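Local coordinates for DNA translocase coupling protein (Clostridium perfringens, PDB 6O1Y), which probably binds ATP and DNA as part of a membrane-associated, plasmid-encoded DNA translocase coupling protein of the FtsK/SpoIIIE family, at residues L133-T138 with G300-S305; D319-K324 with T335-A340; I233-E238 with I276-P281; K142-R147 with A340-D345. All blocks are in the same frame, centred on the assembly; numbering follows the deposited sequence.

The chain is a fragment of a longer membrane protein and holds its FtsK/SpoIIIE-type P-loop NTPase domain. All four contacts gather round one ATP there. Interactions 1, 2 and 3 reach the same mixed sheet, where strands 132-135 and 272-278 are neighbours. Interactions 3 and 4 are buried. Interactions 1 and 2 are partly buried, with charged residues at the exposed border. Interaction 3 is held by backbone bonds and the Glu235 carboxylate, interaction 4 by apolar packing and one salt bridge. Interaction 1 uses a backbone bond, a water and a ring; interaction 2, two glutamines. Interaction 2 lies at the adenine, 1 and 3 at the phosphates, and interaction 4, which shares Ala340 with interaction 2, spans both.

Interaction 1: L133-T138 with G300-S305; sequences LSAGET and GRFADS. With ATP (adenosine-5'-triphosphate), chain C.
The ring of Phe302 meets the backbone of Ala135 at its edge, near the ring plane, where CE2 lies 3.7 Å from Ala135 C. Gly136 CA approaches the same ring obliquely and comes to 3.4 Å from Phe302 CZ. The Glu137 carboxylate also reaches the ring at a slant. Its OE2 is 3.8 Å from Phe302 CD1, and the two planes are 75° apart. Phe302 CG stands anti to its own carbonyl carbon (chi1 -82°), and this turns the ring back along Gly136. Outside the two segments, Pro281 and Ala307 also pack against Phe302.

Next to the ring contact, the two segments are joined through the backbone. Gly300 N donates to Ala135 O at 2.8 Å, with an N-H...O angle of 155°. One water makes a second link. It accepts from Glu137 N at 2.9 Å and donates to Arg301 O at 2.7 Å. The Glu137 carboxylate is not hydrogen-bonded to Arg301 O, since both are acceptors.

Gly136, Glu137 and Thr138 belong to the predicted ATP-binding loop, which passes beside the beta phosphate. The arrangement fits the start of a Walker A P-loop, where the chain leaves a sheet strand and turns toward the phosphates.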
# COMPACT_ATOMS: atom_id res chain seq x y z
N LEU A 133 4.67 2.13 -3.87
CA LEU A 133 5.41 1.19 -3.04
C LEU A 133 4.37 0.47 -2.17
O LEU A 133 3.73 1.08 -1.30
CB LEU A 133 6.46 1.92 -2.17
CG LEU A 133 7.67 1.11 -1.58
CD1 LEU A 133 7.31 0.32 -0.31
CD2 LEU A 133 8.35 0.22 -2.60
N SER A 134 4.17 -0.82 -2.44
CA SER A 134 3.25 -1.71 -1.73
C SER A 134 4.13 -2.62 -0.85
O SER A 134 5.15 -3.12 -1.33
CB SER A 134 2.42 -2.51 -2.73
OG SER A 134 1.61 -3.50 -2.14
N ALA A 135 3.80 -2.75 0.44
CA ALA A 135 4.59 -3.57 1.37
C ALA A 135 3.73 -4.36 2.34
O ALA A 135 2.71 -3.87 2.83
CB ALA A 135 5.57 -2.70 2.14
N GLY A 136 4.15 -5.58 2.61
CA GLY A 136 3.42 -6.48 3.51
C GLY A 136 3.98 -7.88 3.56
O GLY A 136 4.56 -8.35 2.58
N GLU A 137 3.76 -8.57 4.71
CA GLU A 137 4.17 -9.97 4.97
C GLU A 137 3.62 -10.97 3.92
O GLU A 137 2.72 -10.62 3.14
CB GLU A 137 3.73 -10.39 6.39
CG GLU A 137 4.57 -9.77 7.52
CD GLU A 137 3.83 -9.37 8.79
OE1 GLU A 137 2.64 -9.72 8.93
OE2 GLU A 137 4.46 -8.70 9.64
N THR A 138 4.16 -12.20 3.88
CA THR A 138 3.69 -13.21 2.92
C THR A 138 2.22 -13.51 3.22
O THR A 138 1.86 -13.74 4.38
CB THR A 138 4.55 -14.47 2.95
OG1 THR A 138 5.91 -14.12 3.18
CG2 THR A 138 4.45 -15.27 1.67
N GLY A 300 0.86 -3.07 4.78
CA GLY A 300 0.18 -4.13 5.51
C GLY A 300 0.53 -4.09 6.98
O GLY A 300 1.33 -3.24 7.40
N ARG A 301 -0.06 -5.01 7.78
CA ARG A 301 0.22 -5.04 9.22
C ARG A 301 1.63 -5.50 9.46
O ARG A 301 2.01 -6.61 9.07
CB ARG A 301 -0.79 -5.87 10.03
CG ARG A 301 -0.58 -5.73 11.56
CD ARG A 301 -1.44 -6.67 12.38
NE ARG A 301 -0.70 -7.86 12.82
CZ ARG A 301 -1.22 -8.84 13.55
NH1 ARG A 301 -2.49 -8.79 13.94
NH2 ARG A 301 -0.47 -9.88 13.90
N PHE A 302 2.42 -4.62 10.06
CA PHE A 302 3.78 -4.93 10.41
C PHE A 302 3.94 -4.87 11.91
O PHE A 302 3.91 -3.80 12.53
CB PHE A 302 4.79 -4.04 9.67
CG PHE A 302 5.11 -4.51 8.27
CD1 PHE A 302 5.95 -5.60 8.06
CD2 PHE A 302 4.60 -3.84 7.16
CE1 PHE A 302 6.26 -6.02 6.77
CE2 PHE A 302 4.95 -4.24 5.87
CZ PHE A 302 5.76 -5.34 5.69
N ALA A 303 4.08 -6.07 12.48
CA ALA A 303 4.25 -6.37 13.90
C ALA A 303 5.30 -5.44 14.53
O ALA A 303 5.05 -4.89 15.60
CB ALA A 303 4.63 -7.83 14.06
N ASP A 304 6.43 -5.21 13.81
CA ASP A 304 7.52 -4.32 14.22
C ASP A 304 7.22 -2.84 13.90
O ASP A 304 6.56 -2.51 12.90
CB ASP A 304 8.82 -4.76 13.53
CG ASP A 304 10.07 -4.47 14.33
OD1 ASP A 304 10.32 -3.29 14.64
OD2 ASP A 304 10.82 -5.43 14.63
N SER A 305 7.72 -1.95 14.77
CA SER A 305 7.64 -0.49 14.63
C SER A 305 8.73 0.00 13.66
O SER A 305 8.56 1.04 13.03
CB SER A 305 7.83 0.19 15.98
OG SER A 305 6.93 -0.32 16.95
PG ATP C . 3.39 -12.15 -3.30
O1G ATP C . 2.67 -13.09 -4.23
O2G ATP C . 4.09 -10.99 -4.07
O3G ATP C . 4.46 -12.87 -2.46
PB ATP C . 1.59 -11.87 -0.96
O1B ATP C . 1.80 -10.84 0.09
O2B ATP C . 2.16 -13.21 -0.47
O3B ATP C . 2.37 -11.45 -2.29
PA ATP C . -0.88 -12.61 -2.39
O1A ATP C . -0.09 -13.45 -3.31
O2A ATP C . -1.35 -11.34 -3.11
O3A ATP C . 0.03 -12.08 -1.19
O5' ATP C . -2.20 -13.43 -1.92
C5' ATP C . -2.49 -13.73 -0.54
C4' ATP C . -3.86 -14.35 -0.37
O4' ATP C . -4.54 -13.72 0.74
C3' ATP C . -4.83 -14.24 -1.54
O3' ATP C . -4.63 -15.25 -2.52
C2' ATP C . -6.18 -14.35 -0.82
O2' ATP C . -6.53 -15.69 -0.47
C1' ATP C . -5.90 -13.50 0.41
N9 ATP C . -6.11 -12.07 0.20
C8 ATP C . -5.29 -11.17 -0.43
N7 ATP C . -5.82 -9.99 -0.62
C5 ATP C . -7.09 -10.11 -0.07
C6 ATP C . -8.19 -9.23 -0.00
N6 ATP C . -8.17 -7.99 -0.49
N1 ATP C . -9.33 -9.68 0.57
C2 ATP C . -9.36 -10.93 1.05
N3 ATP C . -8.39 -11.85 1.04
C4 ATP C . -7.28 -11.38 0.45
O HOH W 1 1.79 -7.24 6.43

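Interaction 2: D319-K324 with T335-A340; sequences DLPEVK and TVQFQA. With ATP (adenosine-5'-triphosphate), chain C.
Gln339 makes the hydrogen bond between the two segments. Its NE2 donates to Lys324 O at 3.3 Å. The bond is nearly straight, 172° at the hydrogen, and uses a lone pair in the carbonyl plane. The chain of Gln339 bends at chi2 (64°), swinging the amide over to the loop. Its OE1 accepts from Arg326 NE, so both ends of the amide are held. Gln337 gives its NE2 to Thr40 O.

The remaining contacts are packing. Leu320 CD2 meets Gln337 CG at 3.8 Å as the side chains slide past each other. Pro321 CG comes to 3.4 Å from Gln337 OE1. Val323 CG1 lies 3.8 Å from Gln339 OE1, the side chains crossing at about a right angle.

This is the adenine end of the ATP site: ATP N6 makes a weak hydrogen bond to Ala340 O, a residue seen binding ATP, and Lys324 CB is 3.7 Å from ATP N3.

The loop 319-324 follows helix 305-312 and leads into strand 326-331, which pairs antiparallel with strand 334-340.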
# COMPACT_ATOMS: atom_id res chain seq x y z
N ASP A 319 -0.83 -1.18 14.33
CA ASP A 319 -2.20 -1.06 14.87
C ASP A 319 -3.28 -1.49 13.88
O ASP A 319 -4.46 -1.28 14.13
CB ASP A 319 -2.46 0.37 15.38
CG ASP A 319 -1.35 0.91 16.26
OD1 ASP A 319 -1.28 0.51 17.45
OD2 ASP A 319 -0.53 1.72 15.76
N LEU A 320 -2.88 -2.12 12.78
CA LEU A 320 -3.85 -2.55 11.78
C LEU A 320 -4.75 -3.68 12.25
O LEU A 320 -4.21 -4.72 12.62
CB LEU A 320 -3.17 -2.93 10.44
CG LEU A 320 -3.19 -1.90 9.29
CD1 LEU A 320 -2.49 -2.46 8.09
CD2 LEU A 320 -4.62 -1.52 8.87
N PRO A 321 -6.10 -3.55 12.21
CA PRO A 321 -6.95 -4.70 12.55
C PRO A 321 -6.59 -5.91 11.68
O PRO A 321 -6.37 -5.74 10.48
CB PRO A 321 -8.37 -4.18 12.27
CG PRO A 321 -8.21 -3.01 11.38
CD PRO A 321 -6.91 -2.39 11.77
N GLU A 322 -6.45 -7.12 12.27
CA GLU A 322 -6.05 -8.31 11.51
C GLU A 322 -7.15 -8.80 10.54
O GLU A 322 -7.85 -9.77 10.83
CB GLU A 322 -5.53 -9.44 12.43
CG GLU A 322 -4.56 -10.41 11.75
CD GLU A 322 -5.17 -11.38 10.75
OE1 GLU A 322 -5.89 -12.31 11.19
OE2 GLU A 322 -4.93 -11.22 9.53
N VAL A 323 -7.27 -8.13 9.39
CA VAL A 323 -8.26 -8.41 8.34
C VAL A 323 -7.54 -8.56 6.99
O VAL A 323 -6.88 -7.62 6.55
CB VAL A 323 -9.36 -7.31 8.30
CG1 VAL A 323 -10.34 -7.56 7.18
CG2 VAL A 323 -10.09 -7.20 9.63
N LYS A 324 -7.66 -9.74 6.34
CA LYS A 324 -7.03 -10.04 5.05
C LYS A 324 -7.43 -9.03 4.01
O LYS A 324 -8.62 -8.89 3.69
CB LYS A 324 -7.43 -11.44 4.55
CG LYS A 324 -6.25 -12.27 4.06
CD LYS A 324 -6.53 -13.77 4.23
CE LYS A 324 -6.62 -14.25 5.68
NZ LYS A 324 -7.49 -15.45 5.81
N THR A 335 -1.92 9.70 6.32
CA THR A 335 -1.95 8.22 6.27
C THR A 335 -3.35 7.75 6.68
O THR A 335 -3.82 8.08 7.78
CB THR A 335 -0.75 7.55 7.01
OG1 THR A 335 -1.15 6.31 7.57
CG2 THR A 335 -0.07 8.45 8.06
N VAL A 336 -4.01 7.00 5.77
CA VAL A 336 -5.39 6.53 5.85
C VAL A 336 -5.53 4.98 5.77
O VAL A 336 -4.66 4.32 5.20
CB VAL A 336 -6.17 7.29 4.76
CG1 VAL A 336 -6.71 6.37 3.68
CG2 VAL A 336 -7.25 8.17 5.35
N GLN A 337 -6.62 4.42 6.35
CA GLN A 337 -6.93 2.98 6.40
C GLN A 337 -7.89 2.56 5.27
O GLN A 337 -8.96 3.15 5.11
CB GLN A 337 -7.54 2.59 7.78
CG GLN A 337 -7.24 1.15 8.22
CD GLN A 337 -8.20 0.56 9.24
OE1 GLN A 337 -8.65 -0.57 9.09
NE2 GLN A 337 -8.51 1.26 10.32
N PHE A 338 -7.51 1.51 4.51
CA PHE A 338 -8.37 1.03 3.42
C PHE A 338 -8.38 -0.47 3.24
O PHE A 338 -7.39 -1.13 3.51
CB PHE A 338 -7.99 1.71 2.08
CG PHE A 338 -6.92 1.03 1.24
CD1 PHE A 338 -5.58 1.24 1.51
CD2 PHE A 338 -7.27 0.22 0.17
CE1 PHE A 338 -4.59 0.65 0.70
CE2 PHE A 338 -6.28 -0.39 -0.61
CZ PHE A 338 -4.95 -0.18 -0.33
N GLN A 339 -9.49 -0.97 2.70
CA GLN A 339 -9.65 -2.39 2.38
C GLN A 339 -9.37 -2.56 0.89
O GLN A 339 -10.16 -2.13 0.05
CB GLN A 339 -11.06 -2.91 2.79
CG GLN A 339 -11.39 -4.37 2.36
CD GLN A 339 -10.54 -5.46 2.99
OE1 GLN A 339 -10.00 -5.34 4.11
NE2 GLN A 339 -10.42 -6.58 2.27
N ALA A 340 -8.24 -3.21 0.58
CA ALA A 340 -7.84 -3.50 -0.79
C ALA A 340 -8.81 -4.48 -1.46
O ALA A 340 -9.21 -5.48 -0.85
CB ALA A 340 -6.42 -4.05 -0.82
PG ATP C . 3.39 -12.15 -3.30
O1G ATP C . 2.67 -13.09 -4.23
O2G ATP C . 4.09 -10.99 -4.07
O3G ATP C . 4.46 -12.87 -2.46
PB ATP C . 1.59 -11.87 -0.96
O1B ATP C . 1.80 -10.84 0.09
O2B ATP C . 2.16 -13.21 -0.47
O3B ATP C . 2.37 -11.45 -2.29
PA ATP C . -0.88 -12.61 -2.39
O1A ATP C . -0.09 -13.45 -3.31
O2A ATP C . -1.35 -11.34 -3.11
O3A ATP C . 0.03 -12.08 -1.19
O5' ATP C . -2.20 -13.43 -1.92
C5' ATP C . -2.49 -13.73 -0.54
C4' ATP C . -3.86 -14.35 -0.37
O4' ATP C . -4.54 -13.72 0.74
C3' ATP C . -4.83 -14.24 -1.54
O3' ATP C . -4.63 -15.25 -2.52
C2' ATP C . -6.18 -14.35 -0.82
O2' ATP C . -6.53 -15.69 -0.47
C1' ATP C . -5.90 -13.50 0.41
N9 ATP C . -6.11 -12.07 0.20
C8 ATP C . -5.29 -11.17 -0.43
N7 ATP C . -5.82 -9.99 -0.62
C5 ATP C . -7.09 -10.11 -0.07
C6 ATP C . -8.19 -9.23 -0.00
N6 ATP C . -8.17 -7.99 -0.49
N1 ATP C . -9.33 -9.68 0.57
C2 ATP C . -9.36 -10.93 1.05
N3 ATP C . -8.39 -11.85 1.04
C4 ATP C . -7.28 -11.38 0.45

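Interaction 3: I233-E238 with I276-P281; sequences IDELAE and IGVQRP. With ATP (adenosine-5'-triphosphate), chain C.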
# COMPACT_ATOMS: atom_id res chain seq x y z
N ILE A 233 7.34 -4.46 -10.19
CA ILE A 233 8.43 -5.21 -9.56
C ILE A 233 7.89 -5.97 -8.36
O ILE A 233 7.49 -5.34 -7.38
CB ILE A 233 9.59 -4.25 -9.17
CG1 ILE A 233 10.12 -3.47 -10.38
CG2 ILE A 233 10.72 -4.96 -8.41
CD1 ILE A 233 10.10 -2.05 -10.15
N ASP A 234 7.86 -7.33 -8.44
CA ASP A 234 7.33 -8.21 -7.39
C ASP A 234 8.08 -8.11 -6.07
O ASP A 234 7.46 -8.16 -4.99
CB ASP A 234 7.30 -9.67 -7.86
CG ASP A 234 6.59 -10.58 -6.87
OD1 ASP A 234 5.32 -10.57 -6.86
OD2 ASP A 234 7.28 -11.25 -6.08
N GLU A 235 9.41 -8.02 -6.15
CA GLU A 235 10.22 -7.88 -4.96
C GLU A 235 11.34 -6.92 -5.25
O GLU A 235 12.25 -7.24 -6.03
CB GLU A 235 10.70 -9.25 -4.43
CG GLU A 235 11.47 -9.19 -3.11
CD GLU A 235 10.87 -8.28 -2.05
OE1 GLU A 235 9.77 -8.60 -1.55
OE2 GLU A 235 11.50 -7.25 -1.73
N LEU A 236 11.29 -5.74 -4.65
CA LEU A 236 12.34 -4.75 -4.83
C LEU A 236 13.72 -5.36 -4.53
O LEU A 236 14.65 -5.13 -5.30
CB LEU A 236 12.07 -3.52 -3.95
CG LEU A 236 12.97 -2.29 -4.12
CD1 LEU A 236 13.13 -1.87 -5.57
CD2 LEU A 236 12.47 -1.15 -3.27
N ALA A 237 13.82 -6.20 -3.49
CA ALA A 237 15.06 -6.86 -3.04
C ALA A 237 15.80 -7.67 -4.12
O ALA A 237 17.01 -7.86 -4.01
CB ALA A 237 14.78 -7.72 -1.81
N GLU A 238 15.08 -8.12 -5.17
CA GLU A 238 15.68 -8.88 -6.27
C GLU A 238 16.62 -7.98 -7.09
O GLU A 238 17.59 -8.46 -7.68
CB GLU A 238 14.60 -9.47 -7.16
CG GLU A 238 13.69 -10.44 -6.43
CD GLU A 238 12.62 -11.12 -7.25
OE1 GLU A 238 12.15 -10.54 -8.26
OE2 GLU A 238 12.24 -12.24 -6.86
N ILE A 276 6.04 -1.24 -7.16
CA ILE A 276 6.98 -2.08 -6.45
C ILE A 276 6.38 -2.69 -5.21
O ILE A 276 5.82 -1.98 -4.38
CB ILE A 276 8.22 -1.22 -6.09
CG1 ILE A 276 8.71 -0.34 -7.26
CG2 ILE A 276 9.35 -2.08 -5.51
CD1 ILE A 276 9.24 0.96 -6.86
N GLY A 277 6.55 -4.00 -5.09
CA GLY A 277 6.20 -4.78 -3.92
C GLY A 277 7.43 -5.03 -3.06
O GLY A 277 8.55 -5.18 -3.59
N VAL A 278 7.27 -4.99 -1.72
CA VAL A 278 8.36 -5.24 -0.77
C VAL A 278 7.83 -6.14 0.32
O VAL A 278 6.86 -5.76 0.98
CB VAL A 278 9.04 -3.98 -0.17
CG1 VAL A 278 10.42 -4.33 0.36
CG2 VAL A 278 9.15 -2.87 -1.20
N GLN A 279 8.45 -7.33 0.51
CA GLN A 279 8.07 -8.28 1.57
C GLN A 279 8.70 -7.86 2.87
O GLN A 279 7.97 -7.71 3.85
CB GLN A 279 8.49 -9.73 1.23
CG GLN A 279 7.84 -10.77 2.16
CD GLN A 279 8.75 -11.91 2.58
OE1 GLN A 279 9.24 -12.70 1.76
NE2 GLN A 279 8.96 -12.04 3.88
N ARG A 280 10.05 -7.68 2.89
CA ARG A 280 10.85 -7.34 4.07
C ARG A 280 11.41 -5.90 4.05
O ARG A 280 12.50 -5.67 3.49
CB ARG A 280 11.97 -8.39 4.28
CG ARG A 280 12.26 -8.71 5.75
CD ARG A 280 13.26 -9.86 5.97
NE ARG A 280 12.96 -11.07 5.19
CZ ARG A 280 12.02 -11.98 5.50
NH1 ARG A 280 11.25 -11.81 6.57
NH2 ARG A 280 11.84 -13.04 4.72
N PRO A 281 10.69 -4.92 4.66
CA PRO A 281 11.16 -3.52 4.68
C PRO A 281 12.51 -3.31 5.38
O PRO A 281 12.64 -3.44 6.60
CB PRO A 281 10.01 -2.77 5.34
CG PRO A 281 8.83 -3.67 5.20
CD PRO A 281 9.40 -5.03 5.36
PG ATP C . 3.39 -12.15 -3.30
O1G ATP C . 2.67 -13.09 -4.23
O2G ATP C . 4.09 -10.99 -4.07
O3G ATP C . 4.46 -12.87 -2.46
PB ATP C . 1.59 -11.87 -0.96
O1B ATP C . 1.80 -10.84 0.09
O2B ATP C . 2.16 -13.21 -0.47
O3B ATP C . 2.37 -11.45 -2.29
PA ATP C . -0.88 -12.61 -2.39
O1A ATP C . -0.09 -13.45 -3.31
O2A ATP C . -1.35 -11.34 -3.11
O3A ATP C . 0.03 -12.08 -1.19
O5' ATP C . -2.20 -13.43 -1.92
C5' ATP C . -2.49 -13.73 -0.54
C4' ATP C . -3.86 -14.35 -0.37
O4' ATP C . -4.54 -13.72 0.74
C3' ATP C . -4.83 -14.24 -1.54
O3' ATP C . -4.63 -15.25 -2.52
C2' ATP C . -6.18 -14.35 -0.82
O2' ATP C . -6.53 -15.69 -0.47
C1' ATP C . -5.90 -13.50 0.41
N9 ATP C . -6.11 -12.07 0.20
C8 ATP C . -5.29 -11.17 -0.43
N7 ATP C . -5.82 -9.99 -0.62
C5 ATP C . -7.09 -10.11 -0.07
C6 ATP C . -8.19 -9.23 -0.00
N6 ATP C . -8.17 -7.99 -0.49
N1 ATP C . -9.33 -9.68 0.57
C2 ATP C . -9.36 -10.93 1.05
N3 ATP C . -8.39 -11.85 1.04
C4 ATP C . -7.28 -11.38 0.45
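Glu235 reaches across to Val278 and Gln279 through its carboxylate. Its CB points away from 276-281, and CG continues anti to the backbone N (chi1 -175°). The chain then bends at chi2 (44°), bringing CD back to 3.6 Å from Gln279 N. OE1 accepts from Gln279 N at 2.8 Å through its syn lone pair. OE2 uses its anti lone pair for Ala237 N at 3.1 Å, a capping bond at the turn into helix 237-240, and touches Val278 CG1. Two bonds fix the carboxylate.

Gly277 N donates to Ile233 O at 2.8 Å, and Leu236 N to Gly277 O at 3.0 Å. Leu236 CB packs on Ile276 CG2 at 3.5 Å.

The acidic pair Asp234-Glu235 at the end of strand 229-233 is consistent with a Walker B motif. Asp234 OD1 lies 3.1 Å from ATP O2G, and OD2 is in a salt bridge with Lys166.

Strand 272-278 lies between strands 229-233 and 132-135 in the sheet, with Ile233 and Ile276 forming a parallel bridge.

Interaction 4: K142-R147 with A340-D345; sequences KSVILR and AFYFDD. With ATP (adenosine-5'-triphosphate), chain C.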
# COMPACT_ATOMS: atom_id res chain seq x y z
N LYS A 142 -0.20 -8.00 -0.96
CA LYS A 142 0.51 -6.88 -1.57
C LYS A 142 0.69 -7.10 -3.08
O LYS A 142 0.72 -6.12 -3.84
CB LYS A 142 1.84 -6.57 -0.84
CG LYS A 142 2.83 -7.72 -0.76
CD LYS A 142 4.26 -7.23 -0.62
CE LYS A 142 5.24 -8.28 -1.06
NZ LYS A 142 5.00 -8.72 -2.46
N SER A 143 0.75 -8.37 -3.51
CA SER A 143 0.82 -8.76 -4.92
C SER A 143 -0.52 -8.48 -5.57
O SER A 143 -0.55 -7.84 -6.62
CB SER A 143 1.17 -10.23 -5.08
OG SER A 143 1.08 -10.74 -6.40
N VAL A 144 -1.63 -8.95 -4.95
CA VAL A 144 -3.02 -8.76 -5.40
C VAL A 144 -3.27 -7.28 -5.84
O VAL A 144 -3.82 -7.04 -6.92
CB VAL A 144 -4.04 -9.29 -4.33
CG1 VAL A 144 -5.39 -8.58 -4.42
CG2 VAL A 144 -4.23 -10.79 -4.46
N ILE A 145 -2.81 -6.32 -5.02
CA ILE A 145 -3.01 -4.91 -5.30
C ILE A 145 -2.39 -4.56 -6.61
O ILE A 145 -3.05 -3.99 -7.47
CB ILE A 145 -2.45 -4.02 -4.16
CG1 ILE A 145 -3.11 -4.35 -2.81
CG2 ILE A 145 -2.56 -2.53 -4.53
CD1 ILE A 145 -2.73 -3.43 -1.70
N LEU A 146 -1.10 -4.89 -6.75
CA LEU A 146 -0.26 -4.61 -7.91
C LEU A 146 -0.81 -5.16 -9.20
O LEU A 146 -0.84 -4.43 -10.19
CB LEU A 146 1.17 -5.11 -7.65
CG LEU A 146 1.96 -4.37 -6.56
CD1 LEU A 146 3.36 -4.87 -6.52
CD2 LEU A 146 1.94 -2.86 -6.78
N ARG A 147 -1.34 -6.41 -9.14
CA ARG A 147 -2.02 -7.13 -10.23
C ARG A 147 -3.29 -6.38 -10.68
O ARG A 147 -3.64 -6.43 -11.88
CB ARG A 147 -2.45 -8.53 -9.75
CG ARG A 147 -1.31 -9.42 -9.29
CD ARG A 147 -1.63 -10.87 -9.49
NE ARG A 147 -1.68 -11.58 -8.22
CZ ARG A 147 -1.25 -12.82 -8.03
NH1 ARG A 147 -0.71 -13.50 -9.04
NH2 ARG A 147 -1.33 -13.39 -6.84
N ALA A 340 -8.24 -3.21 0.58
CA ALA A 340 -7.84 -3.50 -0.79
C ALA A 340 -8.81 -4.48 -1.46
O ALA A 340 -9.21 -5.48 -0.85
CB ALA A 340 -6.42 -4.05 -0.82
N PHE A 341 -9.21 -4.18 -2.72
CA PHE A 341 -10.08 -5.04 -3.51
C PHE A 341 -9.38 -6.38 -3.65
O PHE A 341 -8.14 -6.42 -3.69
CB PHE A 341 -10.27 -4.47 -4.94
CG PHE A 341 -10.95 -3.13 -5.11
CD1 PHE A 341 -12.16 -2.86 -4.50
CD2 PHE A 341 -10.42 -2.18 -5.97
CE1 PHE A 341 -12.80 -1.63 -4.69
CE2 PHE A 341 -11.08 -0.97 -6.19
CZ PHE A 341 -12.27 -0.70 -5.55
N TYR A 342 -10.13 -7.48 -3.71
CA TYR A 342 -9.51 -8.78 -3.91
C TYR A 342 -9.55 -9.06 -5.38
O TYR A 342 -10.62 -9.18 -5.98
CB TYR A 342 -10.12 -9.91 -3.06
CG TYR A 342 -9.47 -11.26 -3.32
CD1 TYR A 342 -8.09 -11.39 -3.37
CD2 TYR A 342 -10.24 -12.40 -3.51
CE1 TYR A 342 -7.49 -12.61 -3.67
CE2 TYR A 342 -9.65 -13.63 -3.77
CZ TYR A 342 -8.27 -13.73 -3.86
OH TYR A 342 -7.68 -14.94 -4.14
N PHE A 343 -8.37 -9.08 -5.98
CA PHE A 343 -8.18 -9.32 -7.40
C PHE A 343 -7.76 -10.76 -7.60
O PHE A 343 -6.61 -11.12 -7.37
CB PHE A 343 -7.15 -8.33 -7.99
CG PHE A 343 -7.02 -8.46 -9.48
CD1 PHE A 343 -6.04 -9.28 -10.05
CD2 PHE A 343 -7.92 -7.83 -10.33
CE1 PHE A 343 -5.95 -9.44 -11.43
CE2 PHE A 343 -7.82 -7.98 -11.70
CZ PHE A 343 -6.84 -8.78 -12.24
N ASP A 344 -8.70 -11.58 -8.01
CA ASP A 344 -8.48 -13.00 -8.26
C ASP A 344 -8.02 -13.21 -9.71
O ASP A 344 -8.78 -12.97 -10.64
CB ASP A 344 -9.78 -13.75 -7.98
CG ASP A 344 -9.59 -15.14 -7.42
OD1 ASP A 344 -8.64 -15.83 -7.86
OD2 ASP A 344 -10.39 -15.53 -6.54
N ASP A 345 -6.75 -13.59 -9.89
CA ASP A 345 -6.10 -13.86 -11.18
C ASP A 345 -6.92 -14.80 -12.05
O ASP A 345 -7.19 -14.50 -13.22
CB ASP A 345 -4.70 -14.48 -10.94
CG ASP A 345 -3.52 -13.66 -11.40
OD1 ASP A 345 -3.66 -12.43 -11.53
OD2 ASP A 345 -2.43 -14.25 -11.61
PG ATP C . 3.39 -12.15 -3.30
O1G ATP C . 2.67 -13.09 -4.23
O2G ATP C . 4.09 -10.99 -4.07
O3G ATP C . 4.46 -12.87 -2.46
PB ATP C . 1.59 -11.87 -0.96
O1B ATP C . 1.80 -10.84 0.09
O2B ATP C . 2.16 -13.21 -0.47
O3B ATP C . 2.37 -11.45 -2.29
PA ATP C . -0.88 -12.61 -2.39
O1A ATP C . -0.09 -13.45 -3.31
O2A ATP C . -1.35 -11.34 -3.11
O3A ATP C . 0.03 -12.08 -1.19
O5' ATP C . -2.20 -13.43 -1.92
C5' ATP C . -2.49 -13.73 -0.54
C4' ATP C . -3.86 -14.35 -0.37
O4' ATP C . -4.54 -13.72 0.74
C3' ATP C . -4.83 -14.24 -1.54
O3' ATP C . -4.63 -15.25 -2.52
C2' ATP C . -6.18 -14.35 -0.82
O2' ATP C . -6.53 -15.69 -0.47
C1' ATP C . -5.90 -13.50 0.41
N9 ATP C . -6.11 -12.07 0.20
C8 ATP C . -5.29 -11.17 -0.43
N7 ATP C . -5.82 -9.99 -0.62
C5 ATP C . -7.09 -10.11 -0.07
C6 ATP C . -8.19 -9.23 -0.00
N6 ATP C . -8.17 -7.99 -0.49
N1 ATP C . -9.33 -9.68 0.57
C2 ATP C . -9.36 -10.93 1.05
N3 ATP C . -8.39 -11.85 1.04
C4 ATP C . -7.28 -11.38 0.45
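The contact belongs to the nucleotide-binding site, where the first turns of helix 142-155 meet the chain that runs past the adenine and ribose of ATP. Val144 is central. Its CG1 lies 3.4 Å from Phe343 N and also touches Phe341 O. Its CG2 comes to the edge of the Tyr342 ring, near the ring plane, 3.8 Å from CE1. CG1 stands anti to the backbone N (chi1 154°), and this places the two methyls on neighbouring parts of the passing chain. Ile145 CD1 packs on Ala340 CB at 3.8 Å.

The helix begins with the end of the Walker A P-loop. Lys142 NZ donates to ATP O2G at 2.9 Å, and Val144 N donates to ATP O2A at 3.0 Å. Both residues are seen binding ATP, as is Ala340. Tyr342 lies along the nucleotide, with CB 3.7 Å from ATP C6 and CE1 close to ATP C2'.

Farther along the helix, Arg147 spans two partners. Its CB packs on Phe343 CD1, while its carbonyl O lies over one face of that ring, toward the rim. Arg147 NH1 forms a salt bridge with Asp345 OD2 at 3.2 Å, the guanidinium and carboxylate planes 59° apart. Ser143 OG sits over one face of the guanidinium. Asp345 OD1 is hydrogen-bonded to Tyr175 OH, and Tyr175, on helix 173-178, also touches Arg147 and Phe343.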